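Local coordinates for protein HTH-type transcriptional regulator AldR (Mycobacterium tuberculosis, PDB 4PCQ) that regulates transcription of the L-alanine dehydrogenase gene ald by binding its upstream region, activating it with L-alanine present and repressing it without, at residues Asp33-Ile39 and Arg68-Leu72; Arg107-Phe113 and Asp133-Leu137. All blocks are in the same frame, centred on the assembly; numbering follows the deposited sequence.

Interaction 1: residues Asp33-Ile39 and Arg68-Leu72; sequences DEVDRRI and RVRRL
Arg68 reaches over from helix 62-75 and lays the edge of its guanidinium against two carboxylates, Asp33 and Asp36, at the start of helix 34-45. The Asp33 and Arg68 side chains approach from opposite directions, their flat groups tilted by 34°. Arg68 NH1 donates to Asp33 OD1 at 2.8 Å on the syn side, nearly straight at 176°, while NH2 faces OD2. Asp36 crosses Arg68 at about a right angle, and its OD1 forms a salt bridge with NH1 through a weak, bent bond. Its OD2 instead accepts from Arg71 NH2 at 3.2 Å. Val35 CG1 lies over one guanidinium face of Arg68, 3.7 Å from NH1. Farther along helix 34-45, Ile39 divides its branches: CD1 meets Arg68 CB at 3.6 Å, and CG2, anti to the backbone N, meets Leu72 CD1 at 3.7 Å. The short helix segments cross at -80°, with axes 10.6 Å apart. Asp33 is also the N-cap: its OD1 accepts from Asp36 N at 2.8 Å, and Asp33 N returns a weak bond to Asp36 OD2, completing a capping box. Asp33 OD1 thus serves two donors, coupling the first helix's cap to the predicted helix-turn-helix motif, and the arginines probably help to stabilise both aspartates as anions.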
loop_
_atom_site.group_PDB
_atom_site.type_symbol
_atom_site.label_atom_id
_atom_site.label_comp_id
_atom_site.label_asym_id
_atom_site.label_seq_id
_atom_site.Cartn_x
_atom_site.Cartn_y
_atom_site.Cartn_z
ATOM N N ASP B 33 13.729 -2.239 -20.614
ATOM C CA ASP B 33 14.893 -3.107 -20.780
ATOM C C ASP B 33 15.395 -3.655 -19.449
ATOM O O ASP B 33 14.808 -3.387 -18.403
ATOM C CB ASP B 33 16.018 -2.416 -21.567
ATOM C CG ASP B 33 16.520 -1.141 -20.911
ATOM O OD1 ASP B 33 16.453 -1.008 -19.673
ATOM O OD2 ASP B 33 16.996 -0.261 -21.654
ATOM N N GLU B 34 16.486 -4.412 -19.495
ATOM C CA GLU B 34 17.048 -5.025 -18.297
ATOM C C GLU B 34 17.475 -3.956 -17.300
ATOM O O GLU B 34 17.382 -4.156 -16.091
ATOM C CB GLU B 34 18.227 -5.919 -18.660
ATOM N N VAL B 35 17.938 -2.820 -17.813
ATOM C CA VAL B 35 18.337 -1.706 -16.961
ATOM C C VAL B 35 17.122 -1.140 -16.223
ATOM O O VAL B 35 17.167 -0.921 -15.008
ATOM C CB VAL B 35 19.047 -0.599 -17.771
ATOM C CG1 VAL B 35 19.168 0.677 -16.955
ATOM C CG2 VAL B 35 20.417 -1.078 -18.236
ATOM N N ASP B 36 16.027 -0.942 -16.956
ATOM C CA ASP B 36 14.787 -0.461 -16.360
ATOM C C ASP B 36 14.294 -1.445 -15.309
ATOM O O ASP B 36 13.827 -1.049 -14.238
ATOM C CB ASP B 36 13.697 -0.308 -17.425
ATOM C CG ASP B 36 13.871 0.931 -18.280
ATOM O OD1 ASP B 36 14.518 1.896 -17.821
ATOM O OD2 ASP B 36 13.344 0.939 -19.414
ATOM N N ARG B 37 14.440 -2.733 -15.613
ATOM C CA ARG B 37 14.027 -3.795 -14.707
ATOM C C ARG B 37 14.817 -3.744 -13.406
ATOM O O ARG B 37 14.236 -3.745 -12.320
ATOM C CB ARG B 37 14.192 -5.147 -15.376
ATOM N N ARG B 38 16.141 -3.694 -13.524
ATOM C CA ARG B 38 17.010 -3.609 -12.357
ATOM C C ARG B 38 16.684 -2.371 -11.527
ATOM O O ARG B 38 16.651 -2.427 -10.293
ATOM C CB ARG B 38 18.470 -3.604 -12.779
ATOM N N ILE B 39 16.432 -1.258 -12.210
ATOM C CA ILE B 39 16.068 -0.017 -11.533
ATOM C C ILE B 39 14.788 -0.175 -10.714
ATOM O O ILE B 39 14.758 0.166 -9.530
ATOM C CB ILE B 39 15.885 1.144 -12.534
ATOM C CG1 ILE B 39 17.238 1.609 -13.068
ATOM C CG2 ILE B 39 15.161 2.310 -11.880
ATOM C CD1 ILE B 39 17.135 2.742 -14.061
ATOM N N ARG B 68 16.678 7.664 -16.803
ATOM C CA ARG B 68 15.879 6.446 -16.806
ATOM C C ARG B 68 14.777 6.453 -15.739
ATOM O O ARG B 68 13.652 6.022 -15.997
ATOM C CB ARG B 68 16.782 5.228 -16.630
ATOM C CG ARG B 68 17.557 4.837 -17.879
ATOM C CD ARG B 68 16.629 4.558 -19.047
ATOM N NE ARG B 68 17.295 3.822 -20.118
ATOM C CZ ARG B 68 17.267 2.499 -20.243
ATOM N NH1 ARG B 68 16.608 1.759 -19.361
ATOM N NH2 ARG B 68 17.900 1.913 -21.251
ATOM N N VAL B 69 15.106 6.914 -14.536
ATOM C CA VAL B 69 14.125 7.023 -13.461
ATOM C C VAL B 69 13.047 8.047 -13.811
ATOM O O VAL B 69 11.850 7.816 -13.598
ATOM C CB VAL B 69 14.790 7.424 -12.130
ATOM C CG1 VAL B 69 13.739 7.647 -11.057
ATOM C CG2 VAL B 69 15.800 6.376 -11.697
ATOM N N ARG B 70 13.485 9.175 -14.366
ATOM C CA ARG B 70 12.573 10.211 -14.836
ATOM C C ARG B 70 11.657 9.657 -15.913
ATOM O O ARG B 70 10.459 9.953 -15.956
ATOM C CB ARG B 70 13.356 11.389 -15.407
ATOM C CG ARG B 70 13.888 12.352 -14.378
ATOM C CD ARG B 70 12.746 13.005 -13.632
ATOM N NE ARG B 70 12.473 12.342 -12.361
ATOM C CZ ARG B 70 11.391 12.564 -11.626
ATOM N NH1 ARG B 70 10.465 13.414 -12.047
ATOM N NH2 ARG B 70 11.224 11.919 -10.482
ATOM N N ARG B 71 12.247 8.833 -16.769
ATOM C CA ARG B 71 11.540 8.155 -17.836
ATOM C C ARG B 71 10.431 7.294 -17.215
ATOM O O ARG B 71 9.265 7.347 -17.639
ATOM C CB ARG B 71 12.544 7.284 -18.609
ATOM C CG ARG B 71 12.346 7.247 -20.121
ATOM C CD ARG B 71 11.003 6.617 -20.459
ATOM N NE ARG B 71 11.088 5.271 -21.046
ATOM C CZ ARG B 71 11.810 4.251 -20.573
ATOM N NH1 ARG B 71 12.552 4.372 -19.477
ATOM N NH2 ARG B 71 11.785 3.082 -21.202
ATOM N N LEU B 72 10.801 6.506 -16.207
ATOM C CA LEU B 72 9.862 5.601 -15.540
ATOM C C LEU B 72 8.699 6.330 -14.872
ATOM O O LEU B 72 7.565 5.851 -14.893
ATOM C CB LEU B 72 10.587 4.729 -14.519
ATOM C CG LEU B 72 11.433 3.612 -15.123
ATOM C CD1 LEU B 72 12.156 2.818 -14.048
ATOM C CD2 LEU B 72 10.562 2.706 -15.977
#

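Interaction 2: residues Arg107-Phe113 and Asp133-Leu137; sequences RGKIRSF and DDFIL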
loop_
_atom_site.group_PDB
_atom_site.type_symbol
_atom_site.label_atom_id
_atom_site.label_comp_id
_atom_site.label_asym_id
_atom_site.label_seq_id
_atom_site.Cartn_x
_atom_site.Cartn_y
_atom_site.Cartn_z
ATOM N N ARG B 107 -23.030 4.830 -11.243
ATOM C CA ARG B 107 -21.834 4.029 -11.529
ATOM C C ARG B 107 -20.895 4.630 -12.574
ATOM O O ARG B 107 -19.673 4.558 -12.428
ATOM C CB ARG B 107 -22.223 2.623 -11.989
ATOM C CG ARG B 107 -22.991 1.787 -10.990
ATOM C CD ARG B 107 -22.488 0.354 -11.002
ATOM N NE ARG B 107 -23.510 -0.600 -10.578
ATOM C CZ ARG B 107 -23.923 -0.772 -9.328
ATOM N NH1 ARG B 107 -24.860 -1.671 -9.063
ATOM N NH2 ARG B 107 -23.411 -0.047 -8.345
ATOM N N GLY B 108 -21.467 5.256 -13.600
ATOM C CA GLY B 108 -20.684 5.816 -14.688
ATOM C C GLY B 108 -19.677 6.853 -14.234
ATOM O O GLY B 108 -18.620 7.014 -14.840
ATOM N N LYS B 109 -19.998 7.540 -13.147
ATOM C CA LYS B 109 -19.146 8.607 -12.649
ATOM C C LYS B 109 -18.117 8.105 -11.634
ATOM O O LYS B 109 -17.471 8.910 -10.956
ATOM C CB LYS B 109 -19.992 9.724 -12.052
ATOM N N ILE B 110 -17.970 6.783 -11.536
ATOM C CA ILE B 110 -17.071 6.185 -10.546
ATOM C C ILE B 110 -15.663 6.798 -10.575
ATOM O O ILE B 110 -15.100 7.133 -9.525
ATOM C CB ILE B 110 -16.991 4.639 -10.688
ATOM C CG1 ILE B 110 -16.052 4.049 -9.639
ATOM C CG2 ILE B 110 -16.552 4.230 -12.086
ATOM C CD1 ILE B 110 -16.202 2.558 -9.464
ATOM N N ARG B 111 -15.127 6.983 -11.780
ATOM C CA ARG B 111 -13.781 7.511 -11.962
ATOM C C ARG B 111 -13.626 8.850 -11.259
ATOM O O ARG B 111 -12.597 9.122 -10.641
ATOM C CB ARG B 111 -13.470 7.656 -13.445
ATOM N N SER B 112 -14.664 9.675 -11.341
ATOM C CA SER B 112 -14.648 10.977 -10.695
ATOM C C SER B 112 -14.678 10.836 -9.188
ATOM O O SER B 112 -13.955 11.536 -8.478
ATOM C CB SER B 112 -15.840 11.817 -11.135
ATOM O OG SER B 112 -16.018 12.910 -10.252
ATOM N N PHE B 113 -15.519 9.925 -8.711
ATOM C CA PHE B 113 -15.788 9.787 -7.283
ATOM C C PHE B 113 -14.482 9.541 -6.542
ATOM O O PHE B 113 -14.105 10.284 -5.621
ATOM C CB PHE B 113 -16.759 8.620 -7.058
ATOM C CG PHE B 113 -17.268 8.495 -5.646
ATOM C CD1 PHE B 113 -18.407 9.175 -5.256
ATOM C CD2 PHE B 113 -16.634 7.680 -4.718
ATOM C CE1 PHE B 113 -18.898 9.067 -3.971
ATOM C CE2 PHE B 113 -17.122 7.566 -3.420
ATOM C CZ PHE B 113 -18.257 8.261 -3.050
ATOM N N ASP B 133 -19.975 -4.910 -4.369
ATOM C CA ASP B 133 -19.627 -3.555 -3.979
ATOM C C ASP B 133 -18.676 -2.983 -5.009
ATOM O O ASP B 133 -17.815 -3.684 -5.537
ATOM C CB ASP B 133 -19.011 -3.507 -2.578
ATOM C CG ASP B 133 -19.977 -3.961 -1.500
ATOM O OD1 ASP B 133 -21.030 -3.309 -1.335
ATOM O OD2 ASP B 133 -19.681 -4.965 -0.818
ATOM N N ASP B 134 -18.842 -1.699 -5.285
ATOM C CA ASP B 134 -18.067 -1.033 -6.316
ATOM C C ASP B 134 -16.606 -0.845 -5.930
ATOM O O ASP B 134 -15.715 -0.996 -6.768
ATOM C CB ASP B 134 -18.721 0.297 -6.683
ATOM C CG ASP B 134 -20.052 0.104 -7.386
ATOM O OD1 ASP B 134 -20.416 -1.059 -7.656
ATOM O OD2 ASP B 134 -20.729 1.107 -7.679
ATOM N N PHE B 135 -16.363 -0.510 -4.667
ATOM C CA PHE B 135 -15.001 -0.355 -4.169
ATOM C C PHE B 135 -14.863 -0.416 -2.644
ATOM O O PHE B 135 -15.840 -0.229 -1.922
ATOM C CB PHE B 135 -14.407 0.946 -4.724
ATOM C CG PHE B 135 -15.285 2.143 -4.526
ATOM C CD1 PHE B 135 -15.218 2.898 -3.367
ATOM C CD2 PHE B 135 -16.189 2.512 -5.514
ATOM C CE1 PHE B 135 -16.036 4.005 -3.199
ATOM C CE2 PHE B 135 -17.011 3.610 -5.349
ATOM C CZ PHE B 135 -16.938 4.354 -4.190
ATOM N N ILE B 136 -13.649 -0.690 -2.164
ATOM C CA ILE B 136 -13.379 -0.673 -0.725
ATOM C C ILE B 136 -12.290 0.338 -0.403
ATOM O O ILE B 136 -11.321 0.500 -1.149
ATOM C CB ILE B 136 -12.980 -2.050 -0.151
ATOM C CG1 ILE B 136 -11.711 -2.586 -0.801
ATOM C CG2 ILE B 136 -14.096 -3.040 -0.314
ATOM C CD1 ILE B 136 -11.304 -3.950 -0.273
ATOM N N LEU B 137 -12.478 1.028 0.716
ATOM C CA LEU B 137 -11.622 2.122 1.121
ATOM C C LEU B 137 -10.884 1.732 2.391
ATOM O O LEU B 137 -11.512 1.464 3.408
ATOM C CB LEU B 137 -12.497 3.338 1.418
ATOM C CG LEU B 137 -13.217 4.004 0.241
ATOM C CD1 LEU B 137 -13.565 5.445 0.562
ATOM C CD2 LEU B 137 -12.423 3.907 -1.050
#
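The rings of Phe113 and Phe135 form the tight part of this contact: Phe135 is buried, and Phe113, Ile110 and Ile114, all on helix 110-117, touch its ring. The two ring centroids are 5.4 Å apart and their planes meet at 44°, an oblique pairing in which the two side chains cross at about a right angle. Phe113 CG stands anti to its backbone N, which carries the ring off helix 110-117 toward the strand. Ile110, one turn earlier, slides past Phe135 in the opposite direction and brings CD1 to 4.0 Å from Phe135 CD2.

The other side is looser and polar. Arg107, an exposed residue, swings its guanidinium across the carboxylate of Asp134 with the planes 81° apart. A single bond joins them: Arg107 NH2 donates to the syn lone pair of Asp134 OD2 at 3.0 Å, bent to 134° and with the acceptor tilted from the guanidinium plane. The same oxygen accepts from Leu102 N, just past strand 94-101. Asp134 and Phe135 both face Val100 in a classic beta bulge, where strand 135-141 begins. The beta-alpha-beta-beta-alpha-beta order, with helices 110-117 and 144-156 and an antiparallel sheet of strand order 2-3-1-4, is the ferredoxin-like fold of the Lrp/AsnC effector-binding domain; this contact places its first helix against the sheet.

Interactions 1 and 2 lie in different domains, their centres 32 Å apart and nearest atoms about 21 Å apart, and they share no helix or strand. Interaction 1 joins two helices of the DNA-binding domain and is partly buried; interaction 2 sets a helix against a sheet in the effector-binding domain and is a surface contact, with one buried and one exposed residue among the five that touch. Both combine charge with apolar packing, in different proportion: 33-39 and 68-72 share a four-residue salt-bridge network over aliphatic contacts, whereas 107-113 and 133-137 have one salt bridge beside an aromatic pair. The buried area is 360 Å² against 252 Å².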